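PDB 6E1Q: AtGH3.15 acyl acid amido synthetase from Arabidopsis thaliana, which joins glutamine, and possibly cysteine, to the auxin precursor indole-3-butyric acid at the expense of ATP, and similarly conjugates the herbicide 2,4-DB. Local coordinates for residues K60-V65 with L401-V406. Numbering follows the deposited sequence.
Sequences KNVPVV and LYRYRV
V65 and Y404 form a single parallel beta bridge beside a G1 beta bulge, a worked example of how the irregular start of a strand can still have its polar groups matched. R403 and Y404 both face V395 of strand 390-396, forming the bulge, while the segment leaving helix 55-61 pairs along the other side. V65 N gives its hydrogen to R403 O (3.0 Å), and V65 O receives R405 N (2.8 Å), so V65 spends both its backbone groups on the residues flanking Y404. Where the direct pairing stops, a water links the two segments, donating to P63 O and to Y402 O, at 2.7 and 2.8 Å.

The R403 side chain carries the pairing back to the helix end. Its chain bends at chi3 (79°), bringing the guanidinium beside V62, the first residue beyond the helix, and NH1 reaches V62 O at 2.8 Å with that oxygen near the guanidinium plane. NH1 also makes a weak bond to K59 O, and NH2 forms a salt bridge with E358. V64 CG2 sits over the centre of one guanidinium face, 4.0 Å from CZ, and V62 CG1 packs against CD. With an alanine here, V62 O would probably lose this donor and E358 this cationic partner, and a gap would open between V62 and V64.

Outside the pairing, the Y402 hydroxyl bonds to I86 O, and that of Y404 bonds to K106 and to the ATP-binding residue E330, so the bridged residue itself touches an ATP-binding residue. R405 sends NE to E392 in a salt bridge, while its aliphatic part crosses V64 at about a right angle, CG lying 3.7 Å from V64 CG1.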
ATOM      1  N   LYS A  60     -24.869  -6.219  21.089  1.00 53.40           N
ATOM      2  CA  LYS A  60     -25.246  -7.529  21.599  1.00 56.39           C
ATOM      3  C   LYS A  60     -25.501  -8.541  20.481  1.00 59.83           C
ATOM      4  O   LYS A  60     -25.071  -9.693  20.584  1.00 61.17           O
ATOM      5  CB  LYS A  60     -26.489  -7.398  22.483  1.00 77.25           C
ATOM      6  CG  LYS A  60     -26.736  -8.581  23.409  1.00 90.83           C
ATOM      7  CD  LYS A  60     -28.142  -9.158  23.256  1.00102.04           C
ATOM      8  CE  LYS A  60     -29.215  -8.075  23.270  1.00103.92           C
ATOM      9  NZ  LYS A  60     -30.520  -8.570  22.727  1.00101.24           N
ATOM     10  N   ASN A  61     -26.188  -8.143  19.406  1.00 60.77           N
ATOM     11  CA  ASN A  61     -26.745  -9.122  18.475  1.00 54.64           C
ATOM     12  C   ASN A  61     -25.998  -9.254  17.153  1.00 57.56           C
ATOM     13  O   ASN A  61     -26.173 -10.267  16.471  1.00 59.72           O
ATOM     14  CB  ASN A  61     -28.206  -8.792  18.155  1.00 56.04           C
ATOM     15  CG  ASN A  61     -29.111  -8.975  19.344  1.00 67.19           C
ATOM     16  OD1 ASN A  61     -28.781  -9.706  20.279  1.00 67.07           O
ATOM     17  ND2 ASN A  61     -30.266  -8.318  19.316  1.00 73.70           N
ATOM     18  N   VAL A  62     -25.214  -8.268  16.755  1.00 53.46           N
ATOM     19  CA  VAL A  62     -24.506  -8.316  15.464  1.00 50.22           C
ATOM     20  C   VAL A  62     -23.126  -8.885  15.723  1.00 49.48           C
ATOM     21  O   VAL A  62     -22.372  -8.339  16.534  1.00 50.91           O
ATOM     22  CB  VAL A  62     -24.432  -6.924  14.824  1.00 49.68           C
ATOM     23  CG1 VAL A  62     -23.557  -6.962  13.572  1.00 41.11           C
ATOM     24  CG2 VAL A  62     -25.849  -6.416  14.507  1.00 47.45           C
ATOM     25  N   PRO A  63     -22.745  -9.982  15.063  1.00 56.57           N
ATOM     26  CA  PRO A  63     -21.448 -10.596  15.340  1.00 52.70           C
ATOM     27  C   PRO A  63     -20.300  -9.859  14.668  1.00 49.71           C
ATOM     28  O   PRO A  63     -20.448  -9.206  13.629  1.00 39.91           O
ATOM     29  CB  PRO A  63     -21.609 -12.006  14.759  1.00 52.66           C
ATOM     30  CG  PRO A  63     -22.507 -11.784  13.580  1.00 50.57           C
ATOM     31  CD  PRO A  63     -23.485 -10.713  14.016  1.00 57.02           C
ATOM     32  N   VAL A  64     -19.129  -9.983  15.282  1.00 48.88           N
ATOM     33  CA  VAL A  64     -17.897  -9.491  14.674  1.00 44.55           C
ATOM     34  C   VAL A  64     -17.417 -10.545  13.687  1.00 40.16           C
ATOM     35  O   VAL A  64     -17.202 -11.701  14.062  1.00 46.77           O
ATOM     36  CB  VAL A  64     -16.834  -9.190  15.741  1.00 47.11           C
ATOM     37  CG1 VAL A  64     -15.591  -8.588  15.097  1.00 43.92           C
ATOM     38  CG2 VAL A  64     -17.400  -8.244  16.789  1.00 43.66           C
ATOM     39  N   VAL A  65     -17.241 -10.149  12.426  1.00 40.05           N
ATOM     40  CA  VAL A  65     -17.036 -11.105  11.352  1.00 44.02           C
ATOM     41  C   VAL A  65     -15.759 -10.778  10.597  1.00 41.36           C
ATOM     42  O   VAL A  65     -15.217  -9.675  10.692  1.00 40.53           O
ATOM     43  CB  VAL A  65     -18.231 -11.128  10.383  1.00 41.34           C
ATOM     44  CG1 VAL A  65     -19.468 -11.587  11.110  1.00 42.55           C
ATOM     45  CG2 VAL A  65     -18.437  -9.743   9.768  1.00 29.90           C
ATOM     46  N   LEU A 401     -21.113  -3.734   4.977  1.00 33.00           N
ATOM     47  CA  LEU A 401     -20.306  -4.435   5.974  1.00 32.61           C
ATOM     48  C   LEU A 401     -20.683  -3.966   7.377  1.00 38.86           C
ATOM     49  O   LEU A 401     -20.877  -2.765   7.616  1.00 38.71           O
ATOM     50  CB  LEU A 401     -18.816  -4.210   5.727  1.00 36.81           C
ATOM     51  CG  LEU A 401     -18.358  -4.651   4.331  1.00 38.61           C
ATOM     52  CD1 LEU A 401     -16.893  -4.335   4.145  1.00 41.16           C
ATOM     53  CD2 LEU A 401     -18.622  -6.142   4.125  1.00 31.63           C
ATOM     54  N   TYR A 402     -20.773  -4.918   8.308  1.00 30.42           N
ATOM     55  CA  TYR A 402     -21.220  -4.655   9.667  1.00 33.78           C
ATOM     56  C   TYR A 402     -20.251  -5.334  10.620  1.00 36.68           C
ATOM     57  O   TYR A 402     -20.095  -6.558  10.573  1.00 35.85           O
ATOM     58  CB  TYR A 402     -22.650  -5.164   9.864  1.00 35.74           C
ATOM     59  CG  TYR A 402     -23.589  -4.585   8.839  1.00 37.18           C
ATOM     60  CD1 TYR A 402     -24.177  -3.340   9.041  1.00 34.88           C
ATOM     61  CD2 TYR A 402     -23.862  -5.261   7.652  1.00 34.37           C
ATOM     62  CE1 TYR A 402     -25.030  -2.796   8.105  1.00 34.27           C
ATOM     63  CE2 TYR A 402     -24.723  -4.727   6.701  1.00 34.48           C
ATOM     64  CZ  TYR A 402     -25.299  -3.489   6.940  1.00 38.90           C
ATOM     65  OH  TYR A 402     -26.142  -2.921   6.023  1.00 36.15           O
ATOM     66  N   ARG A 403     -19.579  -4.535  11.451  1.00 30.79           N
ATOM     67  CA  ARG A 403     -18.615  -5.025  12.443  1.00 36.73           C
ATOM     68  C   ARG A 403     -17.623  -5.992  11.812  1.00 36.97           C
ATOM     69  O   ARG A 403     -17.473  -7.146  12.223  1.00 33.50           O
ATOM     70  CB  ARG A 403     -19.315  -5.677  13.635  1.00 35.93           C
ATOM     71  CG  ARG A 403     -20.488  -4.870  14.145  1.00 40.92           C
ATOM     72  CD  ARG A 403     -20.965  -5.378  15.482  1.00 40.38           C
ATOM     73  NE  ARG A 403     -20.111  -4.915  16.571  1.00 45.82           N
ATOM     74  CZ  ARG A 403     -20.113  -5.440  17.792  1.00 51.81           C
ATOM     75  NH1 ARG A 403     -20.918  -6.459  18.077  1.00 51.64           N
ATOM     76  NH2 ARG A 403     -19.311  -4.948  18.721  1.00 58.41           N
ATOM     77  N   TYR A 404     -16.935  -5.483  10.801  1.00 37.32           N
ATOM     78  CA  TYR A 404     -16.128  -6.296   9.916  1.00 32.52           C
ATOM     79  C   TYR A 404     -14.660  -6.070  10.248  1.00 35.08           C
ATOM     80  O   TYR A 404     -14.205  -4.926  10.362  1.00 30.68           O
ATOM     81  CB  TYR A 404     -16.446  -5.937   8.460  1.00 32.62           C
ATOM     82  CG  TYR A 404     -15.511  -6.489   7.408  1.00 35.91           C
ATOM     83  CD1 TYR A 404     -14.307  -5.839   7.108  1.00 31.34           C
ATOM     84  CD2 TYR A 404     -15.850  -7.626   6.670  1.00 36.45           C
ATOM     85  CE1 TYR A 404     -13.454  -6.322   6.115  1.00 28.66           C
ATOM     86  CE2 TYR A 404     -14.994  -8.122   5.680  1.00 33.90           C
ATOM     87  CZ  TYR A 404     -13.804  -7.464   5.405  1.00 34.74           C
ATOM     88  OH  TYR A 404     -12.951  -7.929   4.420  1.00 34.59           O
ATOM     89  N   ARG A 405     -13.931  -7.157  10.406  1.00 32.75           N
ATOM     90  CA  ARG A 405     -12.541  -7.090  10.812  1.00 34.57           C
ATOM     91  C   ARG A 405     -11.669  -6.796   9.602  1.00 38.46           C
ATOM     92  O   ARG A 405     -11.692  -7.530   8.610  1.00 37.39           O
ATOM     93  CB  ARG A 405     -12.130  -8.393  11.489  1.00 35.40           C
ATOM     94  CG  ARG A 405     -12.667  -8.493  12.909  1.00 39.02           C
ATOM     95  CD  ARG A 405     -12.471  -9.896  13.455  1.00 39.84           C
ATOM     96  NE  ARG A 405     -11.056 -10.176  13.656  1.00 37.65           N
ATOM     97  CZ  ARG A 405     -10.574 -11.376  13.950  1.00 51.42           C
ATOM     98  NH1 ARG A 405     -11.403 -12.405  14.085  1.00 54.12           N
ATOM     99  NH2 ARG A 405      -9.267 -11.542  14.115  1.00 55.74           N
ATOM    100  N   VAL A 406     -10.892  -5.723   9.706  1.00 34.20           N
ATOM    101  CA  VAL A 406     -10.133  -5.199   8.585  1.00 39.74           C
ATOM    102  C   VAL A 406      -8.804  -5.920   8.414  1.00 38.82           C
ATOM    103  O   VAL A 406      -8.260  -5.955   7.304  1.00 43.59           O
ATOM    104  CB  VAL A 406     -10.007  -3.680   8.817  1.00 42.39           C
ATOM    105  CG1 VAL A 406      -8.772  -3.118   8.192  1.00 49.93           C
ATOM    106  CG2 VAL A 406     -11.257  -2.987   8.289  1.00 41.79           C
TER
HETATM  107  O   HOH W   1     -21.757  -8.655  11.319  1.00 36.03           O